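Local structure of MHP1 (Microbacterium liquefaciens, 2JLN) at residues L109-W117 / L363-G371; T122-T133 / L142-Q153. The protein mediates the sodium-dependent binding and uptake of 5-aryl-substituted hydantoins across the membrane, preferring indolylmethyl and benzyl hydantoin. One frame throughout, in Å; residues are numbered along the deposited sequence.

Overall arrangement
Both contacts use helix 104-137, a long transmembrane helix of this LeuT-fold transporter, at sites whose centres lie about 24 Å apart. Interaction 1 joins its first half to the end of helix 356-368, distant in sequence, about 11 Å from the centre of the chain. Interaction 2 packs its second half against helix 142-157, the next transmembrane helix, about 22 Å from that centre. Both are partly buried, but no touching residue of interaction 1 is exposed, whereas interaction 2 has one, L127, on the surface. The inner contact is sparse, 428 Å² of almost purely apolar packing with no hydrogen bond across it; the outer one buries 705 Å², with interlocked aromatic side chains and polar pairs at both ends.

Interaction 1: residues L109-W117 / L363-G371; sequences LKALLSLFW and LNLLASALG
L113 spreads its two methyl branches over the last turns of helix 356-368 and carries the tight part of this contact. L113 CD2 meets L363 CD2 at 3.7 Å, the two leucines sliding past each other in opposite directions, while L113 CD1 rests on the backbone of the next turn, 3.7 Å from A367 CA. L363 points CD1 toward the rings of F116 and W117, though the modelled approach is too close to be relied on in detail. The packing thins toward L109, which is partly exposed: L109 CD2 meets L370 CD2 at 3.8 Å, just where the chain has left the helix. The segment axes are 10.3 Å apart, and no hydrogen bond crosses between them. K110 sets CG 4.1 Å from L370 CD1, then bends at chi2 (-82°), carrying K110 NZ away to S114 OG (2.8 Å) and to S226. With an alanine here, the S114 and S226 hydroxyls would probably lose the amino group that links them, and L370 its methylene neighbour. Among the neighbouring helices, L115 touches helix 336-349; K110 and W117 reach helix 314-329, where W117 touches N318, a substrate-binding residue, and L365 and S368 pack on helix 429-448.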
loop_
_atom_site.group_PDB
_atom_site.type_symbol
_atom_site.label_atom_id
_atom_site.label_comp_id
_atom_site.label_asym_id
_atom_site.label_seq_id
_atom_site.Cartn_x
_atom_site.Cartn_y
_atom_site.Cartn_z
ATOM N N LEU A 109 -11.312 -3.647 -9.650
ATOM C CA LEU A 109 -10.251 -4.623 -9.485
ATOM C C LEU A 109 -9.465 -4.313 -8.205
ATOM O O LEU A 109 -9.277 -5.172 -7.362
ATOM C CB LEU A 109 -9.335 -4.617 -10.721
ATOM C CG LEU A 109 -8.924 -5.993 -11.257
ATOM C CD1 LEU A 109 -9.144 -6.152 -12.793
ATOM C CD2 LEU A 109 -7.486 -6.312 -10.830
ATOM N N LYS A 110 -9.037 -3.072 -8.039
ATOM C CA LYS A 110 -8.151 -2.729 -6.939
ATOM C C LYS A 110 -8.873 -2.673 -5.589
ATOM O O LYS A 110 -8.333 -3.085 -4.568
ATOM C CB LYS A 110 -7.440 -1.406 -7.235
ATOM C CG LYS A 110 -6.173 -1.162 -6.425
ATOM C CD LYS A 110 -6.521 -0.625 -5.047
ATOM C CE LYS A 110 -5.325 -0.682 -4.095
ATOM N NZ LYS A 110 -5.574 -0.012 -2.750
ATOM N N ALA A 111 -10.091 -2.151 -5.570
ATOM C CA ALA A 111 -10.837 -2.091 -4.321
ATOM C C ALA A 111 -11.097 -3.489 -3.778
ATOM O O ALA A 111 -11.225 -3.645 -2.572
ATOM C CB ALA A 111 -12.133 -1.319 -4.490
ATOM N N LEU A 112 -11.168 -4.496 -4.661
ATOM C CA LEU A 112 -11.359 -5.910 -4.256
ATOM C C LEU A 112 -10.172 -6.546 -3.492
ATOM O O LEU A 112 -10.362 -7.158 -2.439
ATOM C CB LEU A 112 -11.740 -6.798 -5.456
ATOM C CG LEU A 112 -13.212 -6.756 -5.902
ATOM C CD1 LEU A 112 -13.424 -7.453 -7.252
ATOM C CD2 LEU A 112 -14.160 -7.321 -4.827
ATOM N N LEU A 113 -8.963 -6.424 -4.031
ATOM C CA LEU A 113 -7.783 -6.805 -3.273
ATOM C C LEU A 113 -7.764 -6.148 -1.893
ATOM O O LEU A 113 -7.610 -6.822 -0.877
ATOM C CB LEU A 113 -6.511 -6.404 -3.998
ATOM C CG LEU A 113 -6.066 -7.246 -5.169
ATOM C CD1 LEU A 113 -4.608 -6.910 -5.466
ATOM C CD2 LEU A 113 -6.232 -8.701 -4.823
ATOM N N SER A 114 -7.892 -4.827 -1.865
ATOM C CA SER A 114 -7.755 -4.070 -0.638
ATOM C C SER A 114 -8.712 -4.576 0.424
ATOM O O SER A 114 -8.308 -4.818 1.565
ATOM C CB SER A 114 -8.002 -2.586 -0.907
ATOM O OG SER A 114 -6.777 -1.899 -1.078
ATOM N N LEU A 115 -9.979 -4.731 0.038
ATOM C CA LEU A 115 -11.037 -5.219 0.918
ATOM C C LEU A 115 -10.769 -6.632 1.433
ATOM O O LEU A 115 -11.029 -6.931 2.596
ATOM C CB LEU A 115 -12.357 -5.212 0.166
ATOM C CG LEU A 115 -13.084 -3.885 0.171
ATOM C CD1 LEU A 115 -14.552 -4.094 -0.234
ATOM C CD2 LEU A 115 -12.941 -3.290 1.566
ATOM N N PHE A 116 -10.280 -7.511 0.559
ATOM C CA PHE A 116 -9.860 -8.841 0.970
ATOM C C PHE A 116 -8.809 -8.763 2.087
ATOM O O PHE A 116 -9.045 -9.221 3.211
ATOM C CB PHE A 116 -9.302 -9.616 -0.225
ATOM C CG PHE A 116 -8.880 -11.035 0.101
ATOM C CD1 PHE A 116 -7.557 -11.325 0.436
ATOM C CD2 PHE A 116 -9.805 -12.079 0.061
ATOM C CE1 PHE A 116 -7.165 -12.630 0.738
ATOM C CE2 PHE A 116 -9.426 -13.377 0.349
ATOM C CZ PHE A 116 -8.100 -13.655 0.694
ATOM N N TRP A 117 -7.654 -8.181 1.784
ATOM C CA TRP A 117 -6.596 -8.123 2.768
ATOM C C TRP A 117 -6.981 -7.412 4.060
ATOM O O TRP A 117 -6.473 -7.766 5.117
ATOM C CB TRP A 117 -5.331 -7.533 2.175
ATOM C CG TRP A 117 -4.733 -8.401 1.128
ATOM C CD1 TRP A 117 -4.545 -8.085 -0.181
ATOM C CD2 TRP A 117 -4.255 -9.739 1.291
ATOM N NE1 TRP A 117 -3.967 -9.135 -0.847
ATOM C CE2 TRP A 117 -3.785 -10.169 0.032
ATOM C CE3 TRP A 117 -4.188 -10.621 2.377
ATOM C CZ2 TRP A 117 -3.254 -11.443 -0.175
ATOM C CZ3 TRP A 117 -3.667 -11.887 2.172
ATOM C CH2 TRP A 117 -3.207 -12.285 0.902
ATOM N N LEU A 363 -4.601 -14.537 -6.108
ATOM C CA LEU A 363 -4.341 -13.159 -5.647
ATOM C C LEU A 363 -3.003 -12.583 -6.109
ATOM O O LEU A 363 -2.890 -11.385 -6.336
ATOM C CB LEU A 363 -4.408 -13.054 -4.123
ATOM C CG LEU A 363 -5.755 -13.167 -3.427
ATOM C CD1 LEU A 363 -5.563 -12.850 -1.973
ATOM C CD2 LEU A 363 -6.793 -12.246 -4.033
ATOM N N ASN A 364 -1.988 -13.428 -6.219
ATOM C CA ASN A 364 -0.706 -12.995 -6.743
ATOM C C ASN A 364 -0.852 -12.564 -8.190
ATOM O O ASN A 364 -0.107 -11.721 -8.667
ATOM C CB ASN A 364 0.323 -14.118 -6.638
ATOM C CG ASN A 364 1.584 -13.684 -5.902
ATOM O OD1 ASN A 364 1.550 -13.407 -4.691
ATOM N ND2 ASN A 364 2.705 -13.619 -6.627
ATOM N N LEU A 365 -1.817 -13.158 -8.887
ATOM C CA LEU A 365 -2.174 -12.753 -10.246
ATOM C C LEU A 365 -2.881 -11.413 -10.278
ATOM O O LEU A 365 -2.491 -10.524 -11.041
ATOM C CB LEU A 365 -3.119 -13.759 -10.888
ATOM C CG LEU A 365 -2.543 -14.940 -11.657
ATOM C CD1 LEU A 365 -3.452 -15.172 -12.864
ATOM C CD2 LEU A 365 -1.092 -14.695 -12.076
ATOM N N LEU A 366 -3.942 -11.285 -9.481
ATOM C CA LEU A 366 -4.701 -10.044 -9.438
ATOM C C LEU A 366 -3.803 -8.868 -9.084
ATOM O O LEU A 366 -3.919 -7.806 -9.688
ATOM C CB LEU A 366 -5.906 -10.131 -8.499
ATOM C CG LEU A 366 -6.899 -11.230 -8.889
ATOM C CD1 LEU A 366 -7.930 -11.465 -7.796
ATOM C CD2 LEU A 366 -7.576 -10.920 -10.201
ATOM N N ALA A 367 -2.892 -9.051 -8.135
ATOM C CA ALA A 367 -1.987 -7.962 -7.784
ATOM C C ALA A 367 -1.102 -7.599 -8.953
ATOM O O ALA A 367 -1.061 -6.453 -9.362
ATOM C CB ALA A 367 -1.150 -8.300 -6.584
ATOM N N SER A 368 -0.391 -8.557 -9.514
ATOM C CA SER A 368 0.520 -8.176 -10.578
ATOM C C SER A 368 -0.190 -7.697 -11.860
ATOM O O SER A 368 0.465 -7.170 -12.762
ATOM C CB SER A 368 1.571 -9.261 -10.848
ATOM O OG SER A 368 0.968 -10.493 -11.154
ATOM N N ALA A 369 -1.516 -7.857 -11.929
ATOM C CA ALA A 369 -2.328 -7.282 -13.031
ATOM C C ALA A 369 -2.722 -5.809 -12.790
ATOM O O ALA A 369 -3.747 -5.336 -13.273
ATOM C CB ALA A 369 -3.576 -8.129 -13.300
ATOM N N LEU A 370 -1.915 -5.102 -12.010
ATOM C CA LEU A 370 -2.081 -3.678 -11.806
ATOM C C LEU A 370 -0.884 -2.969 -12.447
ATOM O O LEU A 370 -0.735 -1.754 -12.380
ATOM C CB LEU A 370 -2.153 -3.371 -10.313
ATOM C CG LEU A 370 -3.293 -4.070 -9.588
ATOM C CD1 LEU A 370 -3.365 -3.625 -8.133
ATOM C CD2 LEU A 370 -4.605 -3.822 -10.307
ATOM N N GLY A 371 -0.023 -3.752 -13.073
ATOM C CA GLY A 371 1.141 -3.197 -13.724
ATOM C C GLY A 371 0.753 -2.201 -14.798
ATOM O O GLY A 371 1.315 -1.109 -14.842
#

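Interaction 2: residues T122-T133 / L142-Q153; sequences TWLGALALDEIT and LPLWIVIFGAIQ
T122 of one helix and L142, W145 and F149 of the next are the knobs of a knobs-into-holes contact between consecutive transmembrane helices, the third and fourth of the LeuT fold. The segments run at 119° to each other, and their axes approach to 8.3 Å. Small residues permit this closeness: the A126 methyl, CB, sits 3.6 Å from I146 CA. The knobs are arranged around this point. T122 sits among I146, F149, G150 and Q153. F149, its CG anti to the backbone N (chi1 -166°), enters between T122, G125, A126 and L129; G125 CA makes an off-centre CH-pi contact, 4.2 Å from the F149 ring centroid, and Q153 CG covers the opposite face. W145 fits among A126, L129, D130 and T133; L129 CB lies 3.9 Å from the centroid of the W145 six-membered ring, nearly on its normal, a CH-pi contact. W145 NE1 gives a weak hydrogen bond to T133 OG1 (3.3 Å). L142 fills the hole made by W123, A126, L127 and D130, and the W123 indole takes I146 CD1 at its edge while stacking on W353. L129 and F149 also touch L307 of helix 296-311. At the end near the substrate-binding residue Q121 the contact is polar again. Q153 OE1 bonds to N314 ND2, which probably helps fix how the amide is turned, and T122 OG1 is also bonded to F118 O. Somewhat tilted from the Q153 amide plane, T122 OG1 accepts from NE2 of Q153 at 2.9 Å, with an N-H...O angle of 148°.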
loop_
_atom_site.group_PDB
_atom_site.type_symbol
_atom_site.label_atom_id
_atom_site.label_comp_id
_atom_site.label_asym_id
_atom_site.label_seq_id
_atom_site.Cartn_x
_atom_site.Cartn_y
_atom_site.Cartn_z
ATOM N N THR A 122 -7.500 -8.221 9.840
ATOM C CA THR A 122 -8.404 -8.007 10.957
ATOM C C THR A 122 -8.389 -9.279 11.766
ATOM O O THR A 122 -8.414 -9.246 12.992
ATOM C CB THR A 122 -9.845 -7.628 10.524
ATOM O OG1 THR A 122 -9.879 -6.247 10.143
ATOM C CG2 THR A 122 -10.830 -7.818 11.684
ATOM N N TRP A 123 -8.303 -10.398 11.060
ATOM C CA TRP A 123 -8.195 -11.721 11.674
ATOM C C TRP A 123 -6.951 -11.915 12.570
ATOM O O TRP A 123 -7.082 -12.322 13.725
ATOM C CB TRP A 123 -8.249 -12.769 10.565
ATOM C CG TRP A 123 -8.246 -14.216 10.968
ATOM C CD1 TRP A 123 -9.219 -14.892 11.661
ATOM C CD2 TRP A 123 -7.248 -15.190 10.626
ATOM N NE1 TRP A 123 -8.867 -16.216 11.795
ATOM C CE2 TRP A 123 -7.668 -16.425 11.160
ATOM C CE3 TRP A 123 -6.039 -15.138 9.912
ATOM C CZ2 TRP A 123 -6.918 -17.593 11.007
ATOM C CZ3 TRP A 123 -5.312 -16.301 9.750
ATOM C CH2 TRP A 123 -5.748 -17.506 10.302
ATOM N N LEU A 124 -5.756 -11.626 12.053
ATOM C CA LEU A 124 -4.534 -11.764 12.850
ATOM C C LEU A 124 -4.628 -10.925 14.113
ATOM O O LEU A 124 -4.195 -11.338 15.184
ATOM C CB LEU A 124 -3.286 -11.330 12.072
ATOM C CG LEU A 124 -2.871 -11.987 10.761
ATOM C CD1 LEU A 124 -1.496 -11.505 10.437
ATOM C CD2 LEU A 124 -2.882 -13.507 10.843
ATOM N N GLY A 125 -5.180 -9.731 13.979
ATOM C CA GLY A 125 -5.374 -8.885 15.133
ATOM C C GLY A 125 -6.241 -9.561 16.168
ATOM O O GLY A 125 -5.902 -9.548 17.345
ATOM N N ALA A 126 -7.350 -10.157 15.728
ATOM C CA ALA A 126 -8.261 -10.892 16.616
ATOM C C ALA A 126 -7.594 -12.085 17.320
ATOM O O ALA A 126 -7.789 -12.296 18.526
ATOM C CB ALA A 126 -9.480 -11.355 15.846
ATOM N N LEU A 127 -6.826 -12.874 16.567
ATOM C CA LEU A 127 -6.092 -13.992 17.156
ATOM C C LEU A 127 -5.269 -13.456 18.304
ATOM O O LEU A 127 -5.224 -14.065 19.366
ATOM C CB LEU A 127 -5.184 -14.711 16.142
ATOM C CG LEU A 127 -5.860 -15.714 15.192
ATOM C CD1 LEU A 127 -4.942 -16.130 14.056
ATOM C CD2 LEU A 127 -6.379 -16.928 15.930
ATOM N N ALA A 128 -4.642 -12.300 18.103
ATOM C CA ALA A 128 -3.758 -11.753 19.117
ATOM C C ALA A 128 -4.533 -11.352 20.371
ATOM O O ALA A 128 -4.191 -11.760 21.472
ATOM C CB ALA A 128 -2.936 -10.581 18.564
ATOM N N LEU A 129 -5.581 -10.560 20.217
ATOM C CA LEU A 129 -6.297 -10.086 21.396
ATOM C C LEU A 129 -6.879 -11.290 22.097
ATOM O O LEU A 129 -6.930 -11.329 23.330
ATOM C CB LEU A 129 -7.402 -9.076 21.041
ATOM C CG LEU A 129 -6.915 -7.743 20.475
ATOM C CD1 LEU A 129 -7.850 -7.222 19.386
ATOM C CD2 LEU A 129 -6.703 -6.737 21.595
ATOM N N ASP A 130 -7.298 -12.278 21.307
ATOM C CA ASP A 130 -7.896 -13.491 21.853
ATOM C C ASP A 130 -6.878 -14.355 22.630
ATOM O O ASP A 130 -7.194 -14.934 23.680
ATOM C CB ASP A 130 -8.562 -14.313 20.756
ATOM C CG ASP A 130 -9.566 -15.296 21.315
ATOM O OD1 ASP A 130 -10.243 -14.932 22.310
ATOM O OD2 ASP A 130 -9.676 -16.419 20.778
ATOM N N GLU A 131 -5.656 -14.439 22.113
ATOM C CA GLU A 131 -4.581 -15.083 22.852
ATOM C C GLU A 131 -4.284 -14.322 24.140
ATOM O O GLU A 131 -4.070 -14.934 25.177
ATOM C CB GLU A 131 -3.309 -15.209 22.014
ATOM C CG GLU A 131 -2.300 -16.188 22.615
ATOM C CD GLU A 131 -2.847 -17.634 22.764
ATOM O OE1 GLU A 131 -3.963 -17.953 22.251
ATOM O OE2 GLU A 131 -2.134 -18.457 23.400
ATOM N N ILE A 132 -4.269 -12.995 24.080
ATOM C CA ILE A 132 -4.047 -12.207 25.283
ATOM C C ILE A 132 -5.124 -12.441 26.343
ATOM O O ILE A 132 -4.799 -12.581 27.524
ATOM C CB ILE A 132 -3.922 -10.709 24.994
ATOM C CG1 ILE A 132 -2.777 -10.461 24.018
ATOM C CG2 ILE A 132 -3.689 -9.945 26.285
ATOM C CD1 ILE A 132 -2.470 -9.003 23.790
ATOM N N THR A 133 -6.398 -12.494 25.953
ATOM C CA THR A 133 -7.429 -12.673 26.976
ATOM C C THR A 133 -7.411 -14.066 27.587
ATOM O O THR A 133 -7.497 -14.200 28.804
ATOM C CB THR A 133 -8.884 -12.270 26.551
ATOM O OG1 THR A 133 -9.410 -13.202 25.591
ATOM C CG2 THR A 133 -8.926 -10.842 26.022
ATOM N N LEU A 142 -13.301 -16.336 19.561
ATOM C CA LEU A 142 -12.664 -15.621 18.465
ATOM C C LEU A 142 -13.624 -14.748 17.631
ATOM O O LEU A 142 -13.354 -13.561 17.434
ATOM C CB LEU A 142 -11.882 -16.570 17.568
ATOM C CG LEU A 142 -11.028 -15.850 16.539
ATOM C CD1 LEU A 142 -9.766 -15.318 17.184
ATOM C CD2 LEU A 142 -10.708 -16.790 15.399
ATOM N N PRO A 143 -14.741 -15.316 17.132
ATOM C CA PRO A 143 -15.646 -14.486 16.320
ATOM C C PRO A 143 -16.051 -13.170 16.996
ATOM O O PRO A 143 -16.126 -12.145 16.317
ATOM C CB PRO A 143 -16.859 -15.381 16.124
ATOM C CG PRO A 143 -16.285 -16.749 16.153
ATOM C CD PRO A 143 -15.190 -16.715 17.184
ATOM N N LEU A 144 -16.292 -13.182 18.304
ATOM C CA LEU A 144 -16.589 -11.938 19.002
ATOM C C LEU A 144 -15.406 -10.976 18.904
ATOM O O LEU A 144 -15.611 -9.776 18.685
ATOM C CB LEU A 144 -16.946 -12.187 20.470
ATOM C CG LEU A 144 -16.675 -10.996 21.402
ATOM C CD1 LEU A 144 -17.947 -10.194 21.662
ATOM C CD2 LEU A 144 -16.033 -11.470 22.717
ATOM N N TRP A 145 -14.184 -11.501 19.065
ATOM C CA TRP A 145 -12.948 -10.697 19.027
ATOM C C TRP A 145 -12.580 -10.193 17.641
ATOM O O TRP A 145 -11.881 -9.188 17.524
ATOM C CB TRP A 145 -11.757 -11.482 19.554
ATOM C CG TRP A 145 -11.437 -11.248 20.988
ATOM C CD1 TRP A 145 -11.260 -12.197 21.963
ATOM C CD2 TRP A 145 -11.231 -9.984 21.614
ATOM N NE1 TRP A 145 -10.957 -11.597 23.151
ATOM C CE2 TRP A 145 -10.936 -10.237 22.972
ATOM C CE3 TRP A 145 -11.262 -8.657 21.160
ATOM C CZ2 TRP A 145 -10.680 -9.210 23.889
ATOM C CZ3 TRP A 145 -11.005 -7.636 22.070
ATOM C CH2 TRP A 145 -10.716 -7.921 23.422
ATOM N N ILE A 146 -13.020 -10.906 16.602
ATOM C CA ILE A 146 -12.915 -10.413 15.232
ATOM C C ILE A 146 -13.660 -9.089 15.119
ATOM O O ILE A 146 -13.039 -8.046 14.978
ATOM C CB ILE A 146 -13.476 -11.407 14.215
ATOM C CG1 ILE A 146 -12.450 -12.484 13.938
ATOM C CG2 ILE A 146 -13.792 -10.721 12.912
ATOM C CD1 ILE A 146 -12.625 -13.115 12.604
ATOM N N VAL A 147 -14.989 -9.149 15.207
ATOM C CA VAL A 147 -15.876 -7.979 15.223
ATOM C C VAL A 147 -15.388 -6.827 16.112
ATOM O O VAL A 147 -15.156 -5.729 15.613
ATOM C CB VAL A 147 -17.313 -8.380 15.646
ATOM C CG1 VAL A 147 -18.161 -7.148 15.886
ATOM C CG2 VAL A 147 -17.956 -9.316 14.596
ATOM N N ILE A 148 -15.234 -7.046 17.415
ATOM C CA ILE A 148 -14.652 -5.989 18.259
ATOM C C ILE A 148 -13.403 -5.283 17.675
ATOM O O ILE A 148 -13.237 -4.080 17.853
ATOM C CB ILE A 148 -14.365 -6.463 19.713
ATOM C CG1 ILE A 148 -15.689 -6.786 20.415
ATOM C CG2 ILE A 148 -13.556 -5.396 20.494
ATOM C CD1 ILE A 148 -15.549 -7.558 21.710
ATOM N N PHE A 149 -12.530 -6.020 16.990
ATOM C CA PHE A 149 -11.343 -5.419 16.361
ATOM C C PHE A 149 -11.658 -4.639 15.058
ATOM O O PHE A 149 -11.253 -3.473 14.896
ATOM C CB PHE A 149 -10.276 -6.472 16.095
ATOM C CG PHE A 149 -8.941 -5.896 15.785
ATOM C CD1 PHE A 149 -8.298 -5.082 16.705
ATOM C CD2 PHE A 149 -8.318 -6.168 14.578
ATOM C CE1 PHE A 149 -7.043 -4.533 16.423
ATOM C CE2 PHE A 149 -7.070 -5.631 14.287
ATOM C CZ PHE A 149 -6.427 -4.805 15.214
ATOM N N GLY A 150 -12.364 -5.282 14.128
ATOM C CA GLY A 150 -12.879 -4.586 12.963
ATOM C C GLY A 150 -13.424 -3.248 13.421
ATOM O O GLY A 150 -13.137 -2.205 12.824
ATOM N N ALA A 151 -14.166 -3.283 14.526
ATOM C CA ALA A 151 -14.807 -2.108 15.069
ATOM C C ALA A 151 -13.788 -1.092 15.579
ATOM O O ALA A 151 -13.912 0.104 15.288
ATOM C CB ALA A 151 -15.781 -2.495 16.144
ATOM N N ILE A 152 -12.776 -1.540 16.321
ATOM C CA ILE A 152 -11.784 -0.593 16.869
ATOM C C ILE A 152 -11.029 0.164 15.768
ATOM O O ILE A 152 -10.770 1.369 15.880
ATOM C CB ILE A 152 -10.784 -1.275 17.835
ATOM C CG1 ILE A 152 -11.443 -1.515 19.193
ATOM C CG2 ILE A 152 -9.534 -0.425 18.039
ATOM C CD1 ILE A 152 -10.957 -2.797 19.855
ATOM N N GLN A 153 -10.701 -0.557 14.701
ATOM C CA GLN A 153 -10.035 0.029 13.548
ATOM C C GLN A 153 -10.903 1.077 12.860
ATOM O O GLN A 153 -10.427 2.155 12.515
ATOM C CB GLN A 153 -9.653 -1.063 12.549
ATOM C CG GLN A 153 -8.726 -2.108 13.110
ATOM C CD GLN A 153 -8.449 -3.199 12.116
ATOM O OE1 GLN A 153 -7.538 -3.085 11.304
ATOM N NE2 GLN A 153 -9.242 -4.268 12.161
#